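Local coordinates for 3-hydroxyisobutyrate dehydrogenase family protein (Geobacter sulfurreducens, PDB 3PDU) that acts as a beta-hydroxyacid dehydrogenase with succinic semialdehyde reductase activity, binding NADP+ and probably interconverting succinic semialdehyde and gamma-hydroxybutyrate, at residues Ala70-Glu73 with Val74-Ala78; Ser95-Asp98 with Asp99-Thr103; Val164-Gly167 with Ala168-Lys171; Val174-Ile177 with Met178-Met182; Met237-Asp240 with Leu241-Ala244. All blocks are in the same frame, centred on the assembly; numbering follows the deposited sequence.

Interaction 1. Residues Ala70-Glu73 with Val74-Ala78. With NAP (NADP nicotinamide-adenine-dinucleotide phosphate), chain I.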
# COMPACT_ATOMS: atom_id res chain seq x y z
N ALA A 70 -12.99 -5.46 -25.22
CA ALA A 70 -12.82 -5.43 -26.67
C ALA A 70 -12.78 -6.83 -27.27
O ALA A 70 -13.43 -7.11 -28.29
CB ALA A 70 -11.56 -4.66 -27.06
N ALA A 71 -12.01 -7.72 -26.63
CA ALA A 71 -11.87 -9.09 -27.12
C ALA A 71 -13.21 -9.80 -27.15
O ALA A 71 -13.53 -10.53 -28.08
CB ALA A 71 -10.89 -9.87 -26.25
N ARG A 72 -14.00 -9.61 -26.10
CA ARG A 72 -15.31 -10.23 -26.04
C ARG A 72 -16.29 -9.63 -27.05
O ARG A 72 -17.07 -10.35 -27.66
CB ARG A 72 -15.90 -10.14 -24.64
CG ARG A 72 -15.25 -11.10 -23.65
CD ARG A 72 -15.78 -10.84 -22.24
NE ARG A 72 -15.21 -11.77 -21.26
CZ ARG A 72 -15.75 -12.95 -20.97
NH1 ARG A 72 -16.86 -13.34 -21.58
NH2 ARG A 72 -15.19 -13.74 -20.06
N GLU A 73 -16.26 -8.32 -27.22
CA GLU A 73 -17.17 -7.70 -28.17
C GLU A 73 -16.86 -8.16 -29.60
O GLU A 73 -17.76 -8.44 -30.38
CB GLU A 73 -17.14 -6.17 -28.06
CG GLU A 73 -18.06 -5.47 -29.05
CD GLU A 73 -18.20 -3.98 -28.77
OE1 GLU A 73 -17.57 -3.48 -27.81
OE2 GLU A 73 -18.95 -3.31 -29.52
N VAL A 74 -15.57 -8.25 -29.94
CA VAL A 74 -15.19 -8.69 -31.29
C VAL A 74 -15.55 -10.17 -31.52
O VAL A 74 -15.91 -10.57 -32.62
CB VAL A 74 -13.70 -8.37 -31.58
CG1 VAL A 74 -13.19 -9.15 -32.79
CG2 VAL A 74 -13.53 -6.87 -31.82
N CYS A 75 -15.47 -10.97 -30.47
CA CYS A 75 -15.81 -12.39 -30.58
C CYS A 75 -17.32 -12.59 -30.63
O CYS A 75 -17.85 -13.19 -31.57
CB CYS A 75 -15.22 -13.18 -29.42
SG CYS A 75 -15.64 -14.95 -29.42
N PHE A 76 -18.00 -12.08 -29.61
CA PHE A 76 -19.41 -12.41 -29.39
C PHE A 76 -20.40 -11.41 -29.98
O PHE A 76 -21.60 -11.69 -30.03
CB PHE A 76 -19.69 -12.54 -27.89
CG PHE A 76 -18.95 -13.67 -27.23
CD1 PHE A 76 -19.42 -14.97 -27.32
CD2 PHE A 76 -17.81 -13.42 -26.49
CE1 PHE A 76 -18.74 -16.02 -26.71
CE2 PHE A 76 -17.12 -14.46 -25.87
CZ PHE A 76 -17.58 -15.76 -25.98
N GLY A 77 -19.93 -10.25 -30.40
CA GLY A 77 -20.83 -9.20 -30.85
C GLY A 77 -21.42 -9.43 -32.24
O GLY A 77 -21.10 -10.41 -32.91
N ALA A 78 -22.29 -8.52 -32.68
CA ALA A 78 -22.87 -8.61 -34.01
C ALA A 78 -21.78 -8.56 -35.08
O ALA A 78 -20.87 -7.73 -35.01
CB ALA A 78 -23.89 -7.50 -34.22
PA NAP I . -4.12 0.35 -28.74
O1A NAP I . -4.86 1.11 -27.71
O2A NAP I . -3.24 1.17 -29.58
O5B NAP I . -5.11 -0.52 -29.65
C5B NAP I . -6.25 -1.18 -29.17
C4B NAP I . -6.95 -1.82 -30.37
O4B NAP I . -8.16 -2.43 -29.92
C3B NAP I . -7.34 -0.81 -31.45
O3B NAP I . -7.30 -1.47 -32.70
C2B NAP I . -8.79 -0.51 -31.11
O2B NAP I . -9.62 -0.13 -32.18
C1B NAP I . -9.23 -1.87 -30.64
N9A NAP I . -10.43 -1.83 -29.79
C8A NAP I . -10.57 -1.30 -28.53
N7A NAP I . -11.85 -1.51 -28.15
C5A NAP I . -12.51 -2.16 -29.12
C6A NAP I . -13.82 -2.62 -29.24
N6A NAP I . -14.69 -2.44 -28.24
N1A NAP I . -14.20 -3.25 -30.40
C2A NAP I . -13.30 -3.45 -31.42
N3A NAP I . -12.00 -3.00 -31.30
C4A NAP I . -11.62 -2.36 -30.17
O3 NAP I . -3.33 -0.78 -27.92
PN NAP I . -2.03 -1.66 -28.23
O1N NAP I . -0.90 -1.05 -27.51
O2N NAP I . -2.00 -1.97 -29.68
O5D NAP I . -2.48 -2.96 -27.39
C5D NAP I . -3.22 -4.02 -27.95
C4D NAP I . -3.09 -5.19 -26.98
O4D NAP I . -1.73 -5.58 -26.89
C3D NAP I . -3.49 -4.77 -25.56
O3D NAP I . -4.06 -5.90 -24.93
C2D NAP I . -2.17 -4.45 -24.88
O2D NAP I . -2.23 -4.61 -23.47
C1D NAP I . -1.30 -5.50 -25.54
N1N NAP I . 0.14 -5.24 -25.56
C2N NAP I . 0.62 -3.98 -25.80
C3N NAP I . 2.00 -3.76 -25.84
C7N NAP I . 2.57 -2.39 -26.13
O7N NAP I . 3.90 -2.15 -25.79
N7N NAP I . 1.83 -1.42 -26.68
C4N NAP I . 2.87 -4.84 -25.64
C5N NAP I . 2.37 -6.12 -25.42
C6N NAP I . 0.99 -6.31 -25.40
P2B NAP I . -9.83 1.43 -32.53
O1X NAP I . -11.17 1.50 -33.20
O2X NAP I . -9.78 2.24 -31.25
O3X NAP I . -8.73 1.90 -33.44
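Phe76 folds back over Arg72 at the C-terminal end of helix 68-76, and its side chain can be followed outward from the backbone. CB lies 3.4 Å from Arg72 O, the same carbonyl that accepts the backbone bond from Phe76 N. With CG beside its own backbone N (chi1 -64°), the ring turns back along the helix, and CD2 comes to 3.4 Å from Arg72 O, the oxygen meeting the ring at its edge. Further out, CE2 approaches the Arg72 guanidinium obliquely. Cys75 SG covers one face, 3.8 Å above the ring plane and over its centre. Ile105 and Ala108 of helix 99-111 also touch the ring, while Arg72 NE reaches across to Thr101 OG1. The last bond of the turn, from Gly77 N to Glu73 O, is 2.8 Å long but bent (134° at the hydrogen), as the chain leaves the helix at Gly77.

Another side of the helix serves the coenzyme. Ala70 is small enough to let the adenine approach, its CB 3.3 Å from N7A of NADP. Val74 adds a methyl, CG2 being 3.5 Å from C2A. Glu73, extended beyond CG, accepts from the adenine amino group through OE1, 3.1 Å from N6A. The chemistry is thus divided: short apolar side chains give the base a snug surface, and one carboxylate reads its exocyclic N-H.

Interaction 2. Residues Ser95-Asp98 with Asp99-Thr103. With NAP (NADP nicotinamide-adenine-dinucleotide phosphate), chain I.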
# COMPACT_ATOMS: atom_id res chain seq x y z
N SER A 95 -4.32 -10.50 -27.92
CA SER A 95 -4.67 -9.45 -26.96
C SER A 95 -4.28 -9.86 -25.54
O SER A 95 -4.37 -11.04 -25.19
CB SER A 95 -6.19 -9.21 -26.97
OG SER A 95 -6.70 -9.02 -28.27
N THR A 96 -3.88 -8.90 -24.70
CA THR A 96 -3.66 -9.21 -23.29
C THR A 96 -4.98 -9.14 -22.54
O THR A 96 -5.54 -8.06 -22.37
CB THR A 96 -2.61 -8.28 -22.63
OG1 THR A 96 -1.35 -8.46 -23.28
CG2 THR A 96 -2.45 -8.60 -21.12
N VAL A 97 -5.48 -10.30 -22.11
CA VAL A 97 -6.75 -10.42 -21.42
C VAL A 97 -6.59 -11.40 -20.25
O VAL A 97 -5.53 -12.01 -20.09
CB VAL A 97 -7.89 -10.94 -22.37
CG1 VAL A 97 -8.15 -9.95 -23.53
CG2 VAL A 97 -7.55 -12.33 -22.91
N ASP A 98 -7.62 -11.55 -19.44
CA ASP A 98 -7.59 -12.54 -18.37
C ASP A 98 -7.85 -13.95 -18.91
O ASP A 98 -8.39 -14.10 -20.02
CB ASP A 98 -8.65 -12.22 -17.33
CG ASP A 98 -10.04 -12.22 -17.91
OD1 ASP A 98 -10.39 -11.26 -18.65
OD2 ASP A 98 -10.79 -13.17 -17.64
N ASP A 99 -7.50 -14.96 -18.12
CA ASP A 99 -7.66 -16.35 -18.51
C ASP A 99 -9.13 -16.78 -18.62
O ASP A 99 -9.44 -17.69 -19.37
CB ASP A 99 -6.89 -17.31 -17.57
CG ASP A 99 -7.21 -17.09 -16.10
OD1 ASP A 99 -7.55 -15.96 -15.69
OD2 ASP A 99 -7.09 -18.06 -15.32
N GLU A 100 -10.02 -16.12 -17.89
CA GLU A 100 -11.44 -16.47 -18.02
C GLU A 100 -12.00 -16.03 -19.38
O GLU A 100 -12.79 -16.74 -20.00
CB GLU A 100 -12.26 -15.93 -16.84
CG GLU A 100 -11.79 -16.50 -15.50
CD GLU A 100 -12.81 -16.37 -14.37
OE1 GLU A 100 -13.36 -15.27 -14.19
OE2 GLU A 100 -13.03 -17.37 -13.66
N THR A 101 -11.55 -14.87 -19.85
CA THR A 101 -11.93 -14.37 -21.17
C THR A 101 -11.39 -15.25 -22.30
O THR A 101 -12.14 -15.67 -23.19
CB THR A 101 -11.48 -12.89 -21.36
OG1 THR A 101 -12.22 -12.06 -20.47
CG2 THR A 101 -11.69 -12.41 -22.79
N SER A 102 -10.09 -15.53 -22.28
CA SER A 102 -9.52 -16.37 -23.33
C SER A 102 -10.16 -17.77 -23.34
O SER A 102 -10.43 -18.32 -24.41
CB SER A 102 -7.99 -16.43 -23.25
OG SER A 102 -7.56 -17.05 -22.06
N THR A 103 -10.43 -18.34 -22.17
CA THR A 103 -11.08 -19.65 -22.10
C THR A 103 -12.46 -19.60 -22.73
O THR A 103 -12.83 -20.48 -23.51
CB THR A 103 -11.20 -20.18 -20.66
OG1 THR A 103 -9.89 -20.46 -20.15
CG2 THR A 103 -12.03 -21.45 -20.63
PA NAP I . -4.12 0.35 -28.74
O1A NAP I . -4.86 1.11 -27.71
O2A NAP I . -3.24 1.17 -29.58
O5B NAP I . -5.11 -0.52 -29.65
C5B NAP I . -6.25 -1.18 -29.17
C4B NAP I . -6.95 -1.82 -30.37
O4B NAP I . -8.16 -2.43 -29.92
C3B NAP I . -7.34 -0.81 -31.45
O3B NAP I . -7.30 -1.47 -32.70
C2B NAP I . -8.79 -0.51 -31.11
O2B NAP I . -9.62 -0.13 -32.18
C1B NAP I . -9.23 -1.87 -30.64
N9A NAP I . -10.43 -1.83 -29.79
C8A NAP I . -10.57 -1.30 -28.53
N7A NAP I . -11.85 -1.51 -28.15
C5A NAP I . -12.51 -2.16 -29.12
C6A NAP I . -13.82 -2.62 -29.24
N6A NAP I . -14.69 -2.44 -28.24
N1A NAP I . -14.20 -3.25 -30.40
C2A NAP I . -13.30 -3.45 -31.42
N3A NAP I . -12.00 -3.00 -31.30
C4A NAP I . -11.62 -2.36 -30.17
O3 NAP I . -3.33 -0.78 -27.92
PN NAP I . -2.03 -1.66 -28.23
O1N NAP I . -0.90 -1.05 -27.51
O2N NAP I . -2.00 -1.97 -29.68
O5D NAP I . -2.48 -2.96 -27.39
C5D NAP I . -3.22 -4.02 -27.95
C4D NAP I . -3.09 -5.19 -26.98
O4D NAP I . -1.73 -5.58 -26.89
C3D NAP I . -3.49 -4.77 -25.56
O3D NAP I . -4.06 -5.90 -24.93
C2D NAP I . -2.17 -4.45 -24.88
O2D NAP I . -2.23 -4.61 -23.47
C1D NAP I . -1.30 -5.50 -25.54
N1N NAP I . 0.14 -5.24 -25.56
C2N NAP I . 0.62 -3.98 -25.80
C3N NAP I . 2.00 -3.76 -25.84
C7N NAP I . 2.57 -2.39 -26.13
O7N NAP I . 3.90 -2.15 -25.79
N7N NAP I . 1.83 -1.42 -26.68
C4N NAP I . 2.87 -4.84 -25.64
C5N NAP I . 2.37 -6.12 -25.42
C6N NAP I . 0.99 -6.31 -25.40
P2B NAP I . -9.83 1.43 -32.53
O1X NAP I . -11.17 1.50 -33.20
O2X NAP I . -9.78 2.24 -31.25
O3X NAP I . -8.73 1.90 -33.44
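Val97 and Asp98 make the contact with helix 99-111, at the end of a loop that first passes the coenzyme. At Ser95 the hydroxyl is occupied with Asp93 and Leu65 N, which ties the loop to its surroundings. Thr96 comes next, and its backbone N donates to O3D of the nicotinamide ribose at 3.0 Å. Its OG1 lies 3.7 Å from C1D of the same sugar. Val97 turns from ligand to protein: its CB meets Thr101 CG2 at 4.1 Å, and its branched side chain also packs on Ala71 and Pro68 of helix 68-76.

Asp98 is the N-cap. Its CG stands between the backbone N and the carbonyl carbon (chi1 60°), which swings the carboxylate over the first turn. OD2 accepts from Thr101 N at 2.9 Å, met from well above the carboxylate plane. OD1 takes the Thr101 hydroxyl on its syn side, OG1 being 2.7 Å away. Two bonds to one residue probably hold the carboxylate's rotation, and aspartate suits the place because its short chain reaches both donors. Asp98 O then starts the regular helical bonding by accepting from Ser102 N at 3.2 Å. One residue on, Asp99 forms salt bridges with Arg169 and Arg250. A capped helix after a strand and a coenzyme-touching loop is in keeping with the Rossmann-type dinucleotide-binding fold of this family.

Interaction 3. Residues Val164-Gly167 with Ala168-Lys171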
# COMPACT_ATOMS: atom_id res chain seq x y z
N VAL A 164 -5.38 -23.52 -22.87
CA VAL A 164 -5.82 -22.13 -22.91
C VAL A 164 -5.91 -21.60 -21.48
O VAL A 164 -6.41 -22.29 -20.58
CB VAL A 164 -7.18 -21.96 -23.61
CG1 VAL A 164 -7.64 -20.51 -23.54
CG2 VAL A 164 -7.09 -22.43 -25.05
N GLY A 165 -5.41 -20.39 -21.29
CA GLY A 165 -5.35 -19.80 -19.96
C GLY A 165 -3.94 -19.64 -19.43
O GLY A 165 -3.66 -18.69 -18.71
N GLN A 166 -3.05 -20.58 -19.76
CA GLN A 166 -1.66 -20.53 -19.26
C GLN A 166 -0.89 -19.39 -19.91
O GLN A 166 -0.02 -18.79 -19.28
CB GLN A 166 -0.93 -21.86 -19.50
CG GLN A 166 -1.51 -23.02 -18.71
CD GLN A 166 -1.46 -22.78 -17.22
OE1 GLN A 166 -0.42 -22.97 -16.60
NE2 GLN A 166 -2.58 -22.35 -16.65
N GLY A 167 -1.18 -19.12 -21.18
CA GLY A 167 -0.59 -17.99 -21.87
C GLY A 167 -1.00 -16.68 -21.22
O GLY A 167 -0.16 -15.83 -20.92
N ALA A 168 -2.30 -16.50 -20.98
CA ALA A 168 -2.77 -15.28 -20.33
C ALA A 168 -2.15 -15.13 -18.94
O ALA A 168 -1.73 -14.03 -18.55
CB ALA A 168 -4.30 -15.28 -20.24
N ARG A 169 -2.09 -16.23 -18.20
CA ARG A 169 -1.51 -16.20 -16.86
C ARG A 169 -0.03 -15.79 -16.89
O ARG A 169 0.39 -14.92 -16.12
CB ARG A 169 -1.71 -17.52 -16.13
CG ARG A 169 -3.17 -17.75 -15.69
CD ARG A 169 -3.40 -19.18 -15.18
NE ARG A 169 -4.72 -19.29 -14.55
CZ ARG A 169 -5.09 -20.28 -13.75
NH1 ARG A 169 -4.24 -21.27 -13.49
NH2 ARG A 169 -6.30 -20.28 -13.22
N MET A 170 0.76 -16.41 -17.78
CA MET A 170 2.15 -16.01 -17.93
C MET A 170 2.29 -14.52 -18.27
O MET A 170 3.12 -13.81 -17.69
CB MET A 170 2.84 -16.85 -19.02
CG MET A 170 4.31 -16.50 -19.21
SD MET A 170 5.38 -16.95 -17.80
CE MET A 170 5.57 -18.71 -18.11
N LYS A 171 1.49 -14.05 -19.23
CA LYS A 171 1.54 -12.64 -19.64
C LYS A 171 1.23 -11.71 -18.47
O LYS A 171 1.91 -10.71 -18.24
CB LYS A 171 0.57 -12.39 -20.79
CG LYS A 171 0.40 -10.91 -21.18
CD LYS A 171 1.73 -10.29 -21.66
CE LYS A 171 1.58 -8.80 -21.95
NZ LYS A 171 2.90 -8.15 -22.21
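The Gln166 amide and the Arg169 guanidinium cross with their planes 64° apart, the amide approaching obliquely rather than lying flat against its neighbour. Gln166 NE2 is 3.6 Å from Arg169 CD and 3.7 Å from NH1. Gln166 gets there because its chain bends at chi2 (-60°), whereas Arg169 runs extended from CG to NE. Both groups are aimed at the second subunit: Arg169 NH1 donates to Cys195 O of that chain, while its NE is engaged in the salt bridge with Asp99, and Gln166 NE2 adds a weak bond to the same Cys195 oxygen.

Gly165 O lies beside the start of the arginine chain, 3.2 Å from Arg169 CG, and accepts from Arg169 N at 3.0 Å. Gly165, the N-cap, has a positive phi (112°) at which a CB would strike the preceding carbonyl oxygen. Glu118 OE2 accepts from Gly165 N and Ala168 N. A carboxylate at these amides would probably be steadied by the helix N-terminus, while the amide and guanidinium bring N-H donors to a neighbouring chain's carbonyl.

Interaction 4. Residues Val174-Ile177 with Met178-Met182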
# COMPACT_ATOMS: atom_id res chain seq x y z
N VAL A 174 4.19 -11.74 -15.93
CA VAL A 174 5.29 -10.94 -16.48
C VAL A 174 5.00 -9.44 -16.38
O VAL A 174 5.86 -8.67 -15.94
CB VAL A 174 5.59 -11.33 -17.94
CG1 VAL A 174 6.58 -10.34 -18.57
CG2 VAL A 174 6.12 -12.76 -17.99
N ASN A 175 3.81 -9.01 -16.78
CA ASN A 175 3.51 -7.58 -16.74
C ASN A 175 3.28 -7.01 -15.34
O ASN A 175 3.46 -5.81 -15.13
CB ASN A 175 2.35 -7.20 -17.67
CG ASN A 175 2.86 -6.82 -19.05
OD1 ASN A 175 3.92 -7.27 -19.47
ND2 ASN A 175 2.11 -5.98 -19.76
N MET A 176 2.87 -7.86 -14.41
CA MET A 176 2.73 -7.42 -13.02
C MET A 176 4.10 -7.05 -12.49
O MET A 176 4.26 -6.04 -11.80
CB MET A 176 2.14 -8.52 -12.15
CG MET A 176 2.06 -8.14 -10.68
SD MET A 176 1.27 -9.41 -9.67
CE MET A 176 2.57 -10.65 -9.65
N ILE A 177 5.10 -7.88 -12.79
CA ILE A 177 6.48 -7.53 -12.46
C ILE A 177 6.87 -6.21 -13.14
O ILE A 177 7.41 -5.31 -12.51
CB ILE A 177 7.46 -8.67 -12.84
CG1 ILE A 177 7.12 -9.94 -12.05
CG2 ILE A 177 8.89 -8.25 -12.55
CD1 ILE A 177 7.95 -11.16 -12.42
N MET A 178 6.57 -6.08 -14.43
CA MET A 178 6.95 -4.85 -15.16
C MET A 178 6.34 -3.58 -14.56
O MET A 178 6.99 -2.53 -14.47
CB MET A 178 6.59 -4.98 -16.63
CG MET A 178 7.15 -3.88 -17.52
SD MET A 178 6.70 -4.18 -19.25
CE MET A 178 4.97 -3.75 -19.21
N GLY A 179 5.07 -3.66 -14.15
CA GLY A 179 4.40 -2.49 -13.59
C GLY A 179 5.04 -2.06 -12.29
O GLY A 179 5.25 -0.87 -12.05
N GLN A 180 5.37 -3.03 -11.44
CA GLN A 180 6.04 -2.72 -10.18
C GLN A 180 7.46 -2.20 -10.41
O GLN A 180 7.94 -1.33 -9.67
CB GLN A 180 6.03 -3.93 -9.25
CG GLN A 180 4.62 -4.33 -8.80
CD GLN A 180 4.63 -5.41 -7.73
OE1 GLN A 180 4.12 -6.51 -7.93
NE2 GLN A 180 5.20 -5.08 -6.59
N MET A 181 8.15 -2.71 -11.43
CA MET A 181 9.47 -2.17 -11.76
C MET A 181 9.41 -0.72 -12.19
O MET A 181 10.32 0.07 -11.88
CB MET A 181 10.16 -2.99 -12.86
CG MET A 181 10.75 -4.30 -12.36
SD MET A 181 11.52 -5.22 -13.70
CE MET A 181 12.92 -4.18 -14.12
N MET A 182 8.35 -0.36 -12.91
CA MET A 182 8.23 1.02 -13.39
C MET A 182 7.94 1.97 -12.24
O MET A 182 8.51 3.07 -12.17
CB MET A 182 7.15 1.14 -14.47
CG MET A 182 7.05 2.55 -15.08
SD MET A 182 8.51 2.94 -16.08
CE MET A 182 9.09 4.40 -15.23
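Asn175 and Met178 lie side by side, pointing the same way, and form the closely fitted part of this helical turn. Met178 CE sits 3.7 Å from both OD1 and ND2 of Asn175, put there by a bend at chi3 (74°) at the end of an otherwise extended chain. The amide is buried, and both its ends have polar partners: ND2 donates to Asp240 OD2, and OD1 accepts from Lys171 NZ. With an alanine here, Asp240 and Lys171 would probably each lose a partner, and the Met178 methyl would be left without its neighbour.

The looser pair is Ile177 and Met181, whose CG2 and SD approach only to 4.2 Å, crossing at a slant. Met178, although packed on Asn175, is partly exposed. The backbone bonds stay regular throughout (Gly179 N to Asn175 O, 2.9 Å). Flexible methionines suit a helix with partners all round: Met178 packs on Met215 of helix 214-225, Met176 on Ala258 of helix 256-270 and Ala244 of helix 234-251, while Val174 and Met178 both meet Met211 of the second subunit.

Interaction 5. Residues Met237-Asp240 with Leu241-Ala244. With NAP (NADP nicotinamide-adenine-dinucleotide phosphate), chain I.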
# COMPACT_ATOMS: atom_id res chain seq x y z
N MET A 237 -1.27 -0.63 -19.25
CA MET A 237 -0.49 -1.10 -18.10
C MET A 237 -1.41 -1.21 -16.87
O MET A 237 -1.35 -2.19 -16.11
CB MET A 237 0.67 -0.16 -17.79
CG MET A 237 1.49 -0.56 -16.52
SD MET A 237 2.62 -1.95 -16.79
CE MET A 237 1.56 -3.32 -16.42
N GLN A 238 -2.27 -0.21 -16.68
CA GLN A 238 -3.16 -0.21 -15.51
C GLN A 238 -4.15 -1.37 -15.64
O GLN A 238 -4.41 -2.10 -14.67
CB GLN A 238 -3.88 1.13 -15.35
CG GLN A 238 -4.58 1.26 -14.00
CD GLN A 238 -6.00 0.74 -14.04
OE1 GLN A 238 -6.80 1.16 -14.88
NE2 GLN A 238 -6.34 -0.17 -13.12
N LYS A 239 -4.70 -1.55 -16.84
CA LYS A 239 -5.53 -2.72 -17.14
C LYS A 239 -4.83 -4.05 -16.79
O LYS A 239 -5.44 -4.96 -16.19
CB LYS A 239 -5.96 -2.69 -18.62
CG LYS A 239 -6.81 -3.89 -19.06
CD LYS A 239 -6.00 -4.96 -19.79
CE LYS A 239 -5.26 -4.39 -21.01
NZ LYS A 239 -4.41 -5.45 -21.65
N ASP A 240 -3.55 -4.19 -17.15
CA ASP A 240 -2.84 -5.45 -16.84
C ASP A 240 -2.67 -5.68 -15.34
O ASP A 240 -2.80 -6.81 -14.85
CB ASP A 240 -1.47 -5.51 -17.53
CG ASP A 240 -1.59 -5.63 -19.05
OD1 ASP A 240 -2.71 -5.85 -19.55
OD2 ASP A 240 -0.55 -5.52 -19.73
N LEU A 241 -2.36 -4.61 -14.60
CA LEU A 241 -2.29 -4.72 -13.14
C LEU A 241 -3.67 -5.06 -12.53
O LEU A 241 -3.77 -5.92 -11.65
CB LEU A 241 -1.75 -3.42 -12.53
CG LEU A 241 -0.23 -3.23 -12.71
CD1 LEU A 241 0.25 -1.80 -12.40
CD2 LEU A 241 0.54 -4.23 -11.86
N ARG A 242 -4.71 -4.37 -12.98
CA ARG A 242 -6.08 -4.73 -12.59
C ARG A 242 -6.30 -6.24 -12.75
O ARG A 242 -6.76 -6.93 -11.83
CB ARG A 242 -7.09 -3.95 -13.46
CG ARG A 242 -8.51 -4.55 -13.54
CD ARG A 242 -9.19 -4.14 -14.86
NE ARG A 242 -9.03 -2.71 -15.11
CZ ARG A 242 -9.19 -2.11 -16.29
NH1 ARG A 242 -9.53 -2.83 -17.35
NH2 ARG A 242 -9.00 -0.80 -16.41
N LEU A 243 -5.94 -6.76 -13.92
CA LEU A 243 -6.18 -8.16 -14.21
C LEU A 243 -5.33 -9.08 -13.34
O LEU A 243 -5.81 -10.14 -12.93
CB LEU A 243 -5.93 -8.46 -15.70
CG LEU A 243 -6.88 -7.73 -16.67
CD1 LEU A 243 -6.62 -8.15 -18.12
CD2 LEU A 243 -8.31 -8.01 -16.28
N ALA A 244 -4.09 -8.70 -13.07
CA ALA A 244 -3.22 -9.47 -12.19
C ALA A 244 -3.81 -9.58 -10.77
O ALA A 244 -3.78 -10.66 -10.15
CB ALA A 244 -1.81 -8.86 -12.13
PA NAP I . -4.12 0.35 -28.74
O1A NAP I . -4.86 1.11 -27.71
O2A NAP I . -3.24 1.17 -29.58
O5B NAP I . -5.11 -0.52 -29.65
C5B NAP I . -6.25 -1.18 -29.17
C4B NAP I . -6.95 -1.82 -30.37
O4B NAP I . -8.16 -2.43 -29.92
C3B NAP I . -7.34 -0.81 -31.45
O3B NAP I . -7.30 -1.47 -32.70
C2B NAP I . -8.79 -0.51 -31.11
O2B NAP I . -9.62 -0.13 -32.18
C1B NAP I . -9.23 -1.87 -30.64
N9A NAP I . -10.43 -1.83 -29.79
C8A NAP I . -10.57 -1.30 -28.53
N7A NAP I . -11.85 -1.51 -28.15
C5A NAP I . -12.51 -2.16 -29.12
C6A NAP I . -13.82 -2.62 -29.24
N6A NAP I . -14.69 -2.44 -28.24
N1A NAP I . -14.20 -3.25 -30.40
C2A NAP I . -13.30 -3.45 -31.42
N3A NAP I . -12.00 -3.00 -31.30
C4A NAP I . -11.62 -2.36 -30.17
O3 NAP I . -3.33 -0.78 -27.92
PN NAP I . -2.03 -1.66 -28.23
O1N NAP I . -0.90 -1.05 -27.51
O2N NAP I . -2.00 -1.97 -29.68
O5D NAP I . -2.48 -2.96 -27.39
C5D NAP I . -3.22 -4.02 -27.95
C4D NAP I . -3.09 -5.19 -26.98
O4D NAP I . -1.73 -5.58 -26.89
C3D NAP I . -3.49 -4.77 -25.56
O3D NAP I . -4.06 -5.90 -24.93
C2D NAP I . -2.17 -4.45 -24.88
O2D NAP I . -2.23 -4.61 -23.47
C1D NAP I . -1.30 -5.50 -25.54
N1N NAP I . 0.14 -5.24 -25.56
C2N NAP I . 0.62 -3.98 -25.80
C3N NAP I . 2.00 -3.76 -25.84
C7N NAP I . 2.57 -2.39 -26.13
O7N NAP I . 3.90 -2.15 -25.79
N7N NAP I . 1.83 -1.42 -26.68
C4N NAP I . 2.87 -4.84 -25.64
C5N NAP I . 2.37 -6.12 -25.42
C6N NAP I . 0.99 -6.31 -25.40
P2B NAP I . -9.83 1.43 -32.53
O1X NAP I . -11.17 1.50 -33.20
O2X NAP I . -9.78 2.24 -31.25
O3X NAP I . -8.73 1.90 -33.44
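Backbone N-H groups from Leu241 to Ala244 bond in turn to the carbonyls from Met237 to Asp240, four residues back, an unbroken alpha-helical run in which Arg242 N to Gln238 O, at 2.8 Å, is nearly straight (175°). Among the side chains, Lys239 bends at chi2 and chi3 (-99° and -57°), which brings NZ round to Asp240. There NZ forms a salt bridge with Asp240 OD1, 2.7 Å away and met on the syn side. The same amine donates to NADP O2D at 3.0 Å, weakly to O3D, and to Thr96 O. A leucine in its place would probably leave the ribose hydroxyl O2D and Asp240 OD1 without this shared donor.

The carbon part of the residue is also used: CD touches Leu243 CD1 at 3.7 Å, and the backbone CA, with CB beside it, lies over one face of the Arg242 guanidinium, CA 3.8 Å above the plane. Arg242 NH2 adds a weak bond to Gln238 OE1, whose stronger partner is Arg269, while Arg242 NE makes a salt bridge with Asp249 of the third subunit. Met237 CE meets Leu241 CG at 4.1 Å. Helix 234-251 packs against both helix 256-270, through Met237 and Leu241, and helix 166-194, through Met237, Leu243 and Ala244.

Overall arrangement
Interactions 1, 2 and 5 touch NADP directly: interaction 1 at the adenine, interactions 2 and 5 at the nicotinamide ribose; Lys171 of interaction 3 also lines the pocket, its side chain about 4 Å from the coenzyme. Interactions 1 and 5 have centres about 20 Å apart, and interaction 2 lies about 12 Å from each. It joins them physically, through Arg72 NE to Thr101 OG1 at 3.1 Å and Thr96 O to Lys239 NZ at 2.9 Å. Interaction 3 is tied to interaction 2 by the salt bridge of Arg169 NE with Asp99 OD2, 2.8 Å long. Interaction 4 follows along helix 166-194 and meets interaction 5 through Asn175 ND2 and Asp240 OD2, 2.7 Å apart. Interactions 3 and 4 both face the second subunit.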